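Putative platelet activating factor (Streptococcus pneumoniae, PDB 2HSJ) is of unknown function but is probably an esterase or acylhydrolase of the SGNH (GDSL-like) type. Local coordinates at residues V33-Y47 with F54-Y68. Numbering follows the deposited sequence. Where two conformers were deposited one is given.
Sequences VEPNILFIGDSIVEY and FGTSKTIVNRGIRGY
Strands 37-41 and 60-64 run parallel, with Ile37 facing Ile60 and Phe39 facing Asn62. Their axes come within 4.5 Å and cross at -15°. Thr59 O starts the backbone ladder by accepting from both Asn36 N and Ile37 N. Val61 N to Ile37 O, Phe39 N to Val61 O and Arg63 N to Phe39 O continue it. It breaks at the buried Gly41 N, though Ile65 N still donates to Gly41 O. Strand 60-64 is an edge strand of the parallel sheet within this chain.

Ile37 CB packs beside Ile60 CG1 (4.1 Å). On the other face Val61 lies alongside Leu38, and Val61 CG2 meets Pro35 CB at 3.8 Å. From strand 60-64, Asn62 ND2 donates to Val45 O (2.9 Å) in helix 43-46, while Asn62 OD1 accepts from Gly64 N in an Asx turn. Glu46 reaches across with an extended chain, CG anti to the backbone N (chi1 -171°). Arg66 grips it side-on, Arg66 NE to Glu46 OE1 (3.0 Å) and Arg66 NH2 to the syn lone pair of Glu46 OE2 (2.8 Å). Arg66 N also donates to Glu46 OE1. Gly67 N, in the type II turn 65-68, donates to Ser43 OG (3.0 Å).

Gly41-Asp42-Ser43 matches the GDS of the GDSL signature, whose serine is the nucleophile; Ser43 probably has that role. Polar bonds thus tie the turn to the probable active site at the start of helix 43-46.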
loop_
_atom_site.group_PDB
_atom_site.type_symbol
_atom_site.label_atom_id
_atom_site.label_comp_id
_atom_site.label_asym_id
_atom_site.label_seq_id
_atom_site.Cartn_x
_atom_site.Cartn_y
_atom_site.Cartn_z
ATOM N N VAL D 33 1.078 2.556 6.752
ATOM C CA VAL D 33 1.863 2.198 5.569
ATOM C C VAL D 33 3.099 1.411 5.987
ATOM O O VAL D 33 3.566 1.508 7.125
ATOM C CB VAL D 33 2.270 3.434 4.721
ATOM C CG1 VAL D 33 1.021 4.172 4.272
ATOM C CG2 VAL D 33 3.191 4.375 5.512
ATOM N N GLU D 34 3.641 0.651 5.036
ATOM C CA GLU D 34 4.911 -0.036 5.221
ATOM C C GLU D 34 5.976 0.739 4.462
ATOM O O GLU D 34 5.905 0.848 3.229
ATOM C CB GLU D 34 4.802 -1.451 4.647
ATOM C CG GLU D 34 4.042 -2.400 5.576
ATOM C CD GLU D 34 4.851 -2.850 6.786
ATOM O OE1 GLU D 34 5.997 -2.389 6.975
ATOM O OE2 GLU D 34 4.329 -3.680 7.568
ATOM N N PRO D 35 6.946 1.336 5.176
ATOM C CA PRO D 35 7.970 2.050 4.426
ATOM C C PRO D 35 8.814 1.106 3.588
ATOM O O PRO D 35 9.340 0.138 4.111
ATOM C CB PRO D 35 8.838 2.718 5.494
ATOM C CG PRO D 35 8.352 2.223 6.804
ATOM C CD PRO D 35 7.116 1.429 6.646
ATOM N N ASN D 36 8.922 1.394 2.303
ATOM C CA ASN D 36 9.886 0.701 1.464
ATOM C C ASN D 36 11.248 1.373 1.596
ATOM O O ASN D 36 12.294 0.707 1.613
ATOM C CB ASN D 36 9.394 0.668 0.017
ATOM C CG ASN D 36 10.377 -0.019 -0.913
ATOM O OD1 ASN D 36 11.150 0.652 -1.612
ATOM N ND2 ASN D 36 10.386 -1.377 -0.902
ATOM N N ILE D 37 11.223 2.708 1.694
ATOM C CA ILE D 37 12.421 3.509 1.879
ATOM C C ILE D 37 12.133 4.419 3.079
ATOM O O ILE D 37 11.039 5.023 3.162
ATOM C CB ILE D 37 12.700 4.400 0.622
ATOM C CG1 ILE D 37 12.633 3.568 -0.671
ATOM C CG2 ILE D 37 13.966 5.240 0.792
ATOM C CD1 ILE D 37 13.745 2.657 -0.932
ATOM N N LEU D 38 13.080 4.486 4.017
ATOM C CA LEU D 38 13.047 5.514 5.051
ATOM C C LEU D 38 14.075 6.575 4.703
ATOM O O LEU D 38 15.252 6.231 4.486
ATOM C CB LEU D 38 13.397 4.909 6.414
ATOM C CG LEU D 38 12.310 4.031 7.041
ATOM C CD1 LEU D 38 12.884 3.131 8.113
ATOM C CD2 LEU D 38 11.183 4.855 7.692
ATOM N N PHE D 39 13.671 7.847 4.639
ATOM C CA PHE D 39 14.630 8.948 4.469
ATOM C C PHE D 39 14.880 9.518 5.852
ATOM O O PHE D 39 13.944 9.955 6.521
ATOM C CB PHE D 39 14.068 10.047 3.551
ATOM C CG PHE D 39 14.554 9.965 2.124
ATOM C CD1 PHE D 39 14.156 8.919 1.308
ATOM C CD2 PHE D 39 15.396 10.942 1.602
ATOM C CE1 PHE D 39 14.584 8.837 -0.018
ATOM C CE2 PHE D 39 15.845 10.851 0.280
ATOM C CZ PHE D 39 15.437 9.806 -0.519
ATOM N N ILE D 40 16.137 9.463 6.283
ATOM C CA ILE D 40 16.528 9.921 7.620
ATOM C C ILE D 40 17.586 11.008 7.480
ATOM O O ILE D 40 18.480 10.943 6.631
ATOM C CB ILE D 40 17.099 8.721 8.468
ATOM C CG1 ILE D 40 16.017 7.646 8.616
ATOM C CG2 ILE D 40 17.636 9.188 9.818
ATOM C CD1 ILE D 40 16.555 6.400 9.294
ATOM N N GLY D 41 17.492 12.015 8.329
ATOM C CA GLY D 41 18.527 13.053 8.331
ATOM C C GLY D 41 18.074 14.365 8.888
ATOM O O GLY D 41 17.225 14.393 9.781
ATOM N N ASP D 42 18.631 15.444 8.348
ATOM C CA ASP D 42 18.476 16.771 8.964
ATOM C C ASP D 42 17.404 17.612 8.270
ATOM O O ASP D 42 16.429 17.059 7.745
ATOM C CB ASP D 42 19.856 17.475 8.987
ATOM C CG ASP D 42 20.491 17.608 7.594
ATOM O OD1 ASP D 42 19.747 17.544 6.575
ATOM O OD2 ASP D 42 21.745 17.795 7.503
ATOM N N SER D 43 17.536 18.935 8.267
ATOM C CA SER D 43 16.482 19.796 7.699
ATOM C C SER D 43 16.204 19.478 6.232
ATOM O O SER D 43 15.086 19.580 5.780
ATOM C CB SER D 43 16.896 21.276 7.776
ATOM O OG SER D 43 17.326 21.604 9.070
ATOM N N ILE D 44 17.251 19.213 5.462
ATOM C CA ILE D 44 17.072 18.960 4.037
ATOM C C ILE D 44 16.133 17.769 3.829
ATOM O O ILE D 44 15.342 17.750 2.894
ATOM C CB ILE D 44 18.427 18.732 3.328
ATOM C CG1 ILE D 44 19.400 19.861 3.643
ATOM C CG2 ILE D 44 18.240 18.506 1.813
ATOM C CD1 ILE D 44 18.977 21.144 3.145
ATOM N N VAL D 45 16.239 16.761 4.690
ATOM C CA VAL D 45 15.282 15.642 4.662
ATOM C C VAL D 45 13.902 16.070 5.162
ATOM O O VAL D 45 12.903 15.796 4.497
ATOM C CB VAL D 45 15.806 14.451 5.496
ATOM C CG1 VAL D 45 14.802 13.293 5.431
ATOM C CG2 VAL D 45 17.202 14.027 4.974
ATOM N N GLU D 46 13.832 16.704 6.337
ATOM C CA GLU D 46 12.513 17.065 6.872
ATOM C C GLU D 46 11.657 17.839 5.872
ATOM O O GLU D 46 10.423 17.618 5.750
ATOM C CB GLU D 46 12.610 17.889 8.175
ATOM C CG GLU D 46 11.230 18.024 8.786
ATOM C CD GLU D 46 11.126 18.949 9.965
ATOM O OE1 GLU D 46 12.129 19.191 10.692
ATOM O OE2 GLU D 46 9.984 19.457 10.174
ATOM N N TYR D 47 12.315 18.742 5.145
ATOM C CA TYR D 47 11.602 19.652 4.237
ATOM C C TYR D 47 11.480 19.126 2.808
ATOM O O TYR D 47 10.903 19.808 1.915
ATOM C CB TYR D 47 12.272 21.038 4.188
ATOM C CG TYR D 47 12.574 21.681 5.523
ATOM C CD1 TYR D 47 11.762 21.463 6.636
ATOM C CD2 TYR D 47 13.656 22.564 5.642
ATOM C CE1 TYR D 47 12.053 22.104 7.892
ATOM C CE2 TYR D 47 13.944 23.181 6.850
ATOM C CZ TYR D 47 13.146 22.942 7.959
ATOM O OH TYR D 47 13.479 23.579 9.147
ATOM N N PHE D 54 9.041 12.315 -6.047
ATOM C CA PHE D 54 9.275 10.898 -6.412
ATOM C C PHE D 54 8.004 10.136 -6.809
ATOM O O PHE D 54 8.069 9.096 -7.462
ATOM C CB PHE D 54 9.940 10.156 -5.252
ATOM C CG PHE D 54 11.384 10.532 -5.012
ATOM C CD1 PHE D 54 12.360 10.277 -5.990
ATOM C CD2 PHE D 54 11.763 11.102 -3.805
ATOM C CE1 PHE D 54 13.689 10.609 -5.748
ATOM C CE2 PHE D 54 13.078 11.442 -3.531
ATOM C CZ PHE D 54 14.064 11.185 -4.510
ATOM N N GLY D 55 6.845 10.649 -6.390
ATOM C CA GLY D 55 5.584 9.948 -6.597
ATOM C C GLY D 55 5.246 9.003 -5.461
ATOM O O GLY D 55 5.948 8.947 -4.455
ATOM N N THR D 56 4.185 8.229 -5.661
ATOM C CA THR D 56 3.626 7.449 -4.562
ATOM C C THR D 56 3.702 5.944 -4.799
ATOM O O THR D 56 3.303 5.131 -3.919
ATOM C CB THR D 56 2.142 7.784 -4.314
ATOM O OG1 THR D 56 1.383 7.435 -5.458
ATOM C CG2 THR D 56 1.954 9.278 -4.009
ATOM N N SER D 57 4.227 5.533 -5.950
ATOM C CA SER D 57 4.198 4.092 -6.255
ATOM C C SER D 57 5.135 3.326 -5.322
ATOM O O SER D 57 4.839 2.189 -4.944
ATOM C CB SER D 57 4.478 3.803 -7.734
ATOM O OG SER D 57 3.441 4.361 -8.546
ATOM N N LYS D 58 6.239 3.964 -4.946
ATOM C CA LYS D 58 7.185 3.427 -3.979
ATOM C C LYS D 58 6.958 4.250 -2.717
ATOM O O LYS D 58 7.037 5.495 -2.757
ATOM C CB LYS D 58 8.616 3.632 -4.497
ATOM C CG LYS D 58 9.701 3.144 -3.576
ATOM C CD LYS D 58 11.062 3.195 -4.274
ATOM C CE LYS D 58 11.313 2.009 -5.181
ATOM N NZ LYS D 58 11.934 0.879 -4.439
ATOM N N THR D 59 6.714 3.577 -1.592
ATOM C CA THR D 59 6.417 4.269 -0.344
ATOM C C THR D 59 7.684 4.695 0.371
ATOM O O THR D 59 8.429 3.861 0.919
ATOM C CB THR D 59 5.558 3.428 0.612
ATOM O OG1 THR D 59 4.376 3.023 -0.089
ATOM C CG2 THR D 59 5.143 4.231 1.830
ATOM N N ILE D 60 7.898 6.011 0.378
ATOM C CA ILE D 60 9.067 6.624 0.993
ATOM C C ILE D 60 8.527 7.443 2.151
ATOM O O ILE D 60 7.639 8.266 1.992
ATOM C CB ILE D 60 9.773 7.596 0.007
ATOM C CG1 ILE D 60 10.059 6.834 -1.301
ATOM C CG2 ILE D 60 11.050 8.188 0.680
ATOM C CD1 ILE D 60 10.760 7.657 -2.438
ATOM N N VAL D 61 9.071 7.167 3.329
ATOM C CA VAL D 61 8.600 7.827 4.546
ATOM C C VAL D 61 9.659 8.768 5.104
ATOM O O VAL D 61 10.843 8.419 5.192
ATOM C CB VAL D 61 8.144 6.767 5.628
ATOM C CG1 VAL D 61 7.811 7.390 6.972
ATOM C CG2 VAL D 61 6.929 5.992 5.140
ATOM N N ASN D 62 9.209 9.956 5.517
ATOM C CA ASN D 62 10.106 10.995 5.999
ATOM C C ASN D 62 10.357 10.800 7.482
ATOM O O ASN D 62 9.428 10.845 8.305
ATOM C CB ASN D 62 9.449 12.352 5.782
ATOM C CG ASN D 62 10.461 13.469 5.776
ATOM O OD1 ASN D 62 11.312 13.541 6.651
ATOM N ND2 ASN D 62 10.399 14.339 4.756
ATOM N N ARG D 63 11.631 10.632 7.826
ATOM C CA ARG D 63 12.022 10.667 9.228
ATOM C C ARG D 63 13.181 11.668 9.397
ATOM O O ARG D 63 14.124 11.424 10.142
ATOM C CB ARG D 63 12.400 9.250 9.733
ATOM C CG ARG D 63 11.170 8.332 9.997
ATOM C CD ARG D 63 10.391 8.850 11.193
ATOM N NE ARG D 63 9.233 8.040 11.593
ATOM C CZ ARG D 63 8.016 8.195 11.056
ATOM N NH1 ARG D 63 7.804 9.086 10.078
ATOM N NH2 ARG D 63 6.990 7.435 11.493
ATOM N N GLY D 64 13.046 12.828 8.760
ATOM C CA GLY D 64 14.045 13.895 8.948
ATOM C C GLY D 64 13.646 14.856 10.059
ATOM O O GLY D 64 12.457 14.997 10.395
ATOM N N ILE D 65 14.643 15.528 10.629
ATOM C CA ILE D 65 14.408 16.522 11.678
ATOM C C ILE D 65 15.344 17.707 11.497
ATOM O O ILE D 65 16.578 17.545 11.413
ATOM C CB ILE D 65 14.604 15.940 13.101
ATOM C CG1 ILE D 65 13.684 14.741 13.311
ATOM C CG2 ILE D 65 14.387 17.035 14.169
ATOM C CD1 ILE D 65 13.584 14.211 14.732
ATOM N N ARG D 66 14.762 18.903 11.459
ATOM C CA ARG D 66 15.550 20.124 11.311
ATOM C C ARG D 66 16.644 20.212 12.363
ATOM O O ARG D 66 16.477 19.786 13.506
ATOM C CB ARG D 66 14.645 21.345 11.428
ATOM C CG ARG D 66 14.083 21.513 12.878
ATOM C CD ARG D 66 12.873 22.357 12.963
ATOM N NE ARG D 66 11.719 21.697 12.379
ATOM C CZ ARG D 66 10.500 22.196 12.464
ATOM N NH1 ARG D 66 10.306 23.326 13.147
ATOM N NH2 ARG D 66 9.487 21.576 11.891
ATOM N N GLY D 67 17.785 20.736 11.934
ATOM C CA GLY D 67 18.896 20.989 12.822
ATOM C C GLY D 67 19.641 19.746 13.297
ATOM O O GLY D 67 20.521 19.852 14.169
ATOM N N TYR D 68 19.336 18.571 12.731
ATOM C CA TYR D 68 19.896 17.332 13.302
ATOM C C TYR D 68 21.379 17.223 12.981
ATOM O O TYR D 68 21.845 17.732 11.967
ATOM C CB TYR D 68 19.211 16.117 12.708
ATOM C CG TYR D 68 18.562 15.168 13.702
ATOM C CD1 TYR D 68 18.017 15.623 14.916
ATOM C CD2 TYR D 68 18.420 13.804 13.378
ATOM C CE1 TYR D 68 17.359 14.717 15.788
ATOM C CE2 TYR D 68 17.766 12.927 14.222
ATOM C CZ TYR D 68 17.239 13.381 15.394
ATOM O OH TYR D 68 16.603 12.508 16.221
HETATM O O HOH W 1 23.379 17.633 9.610
#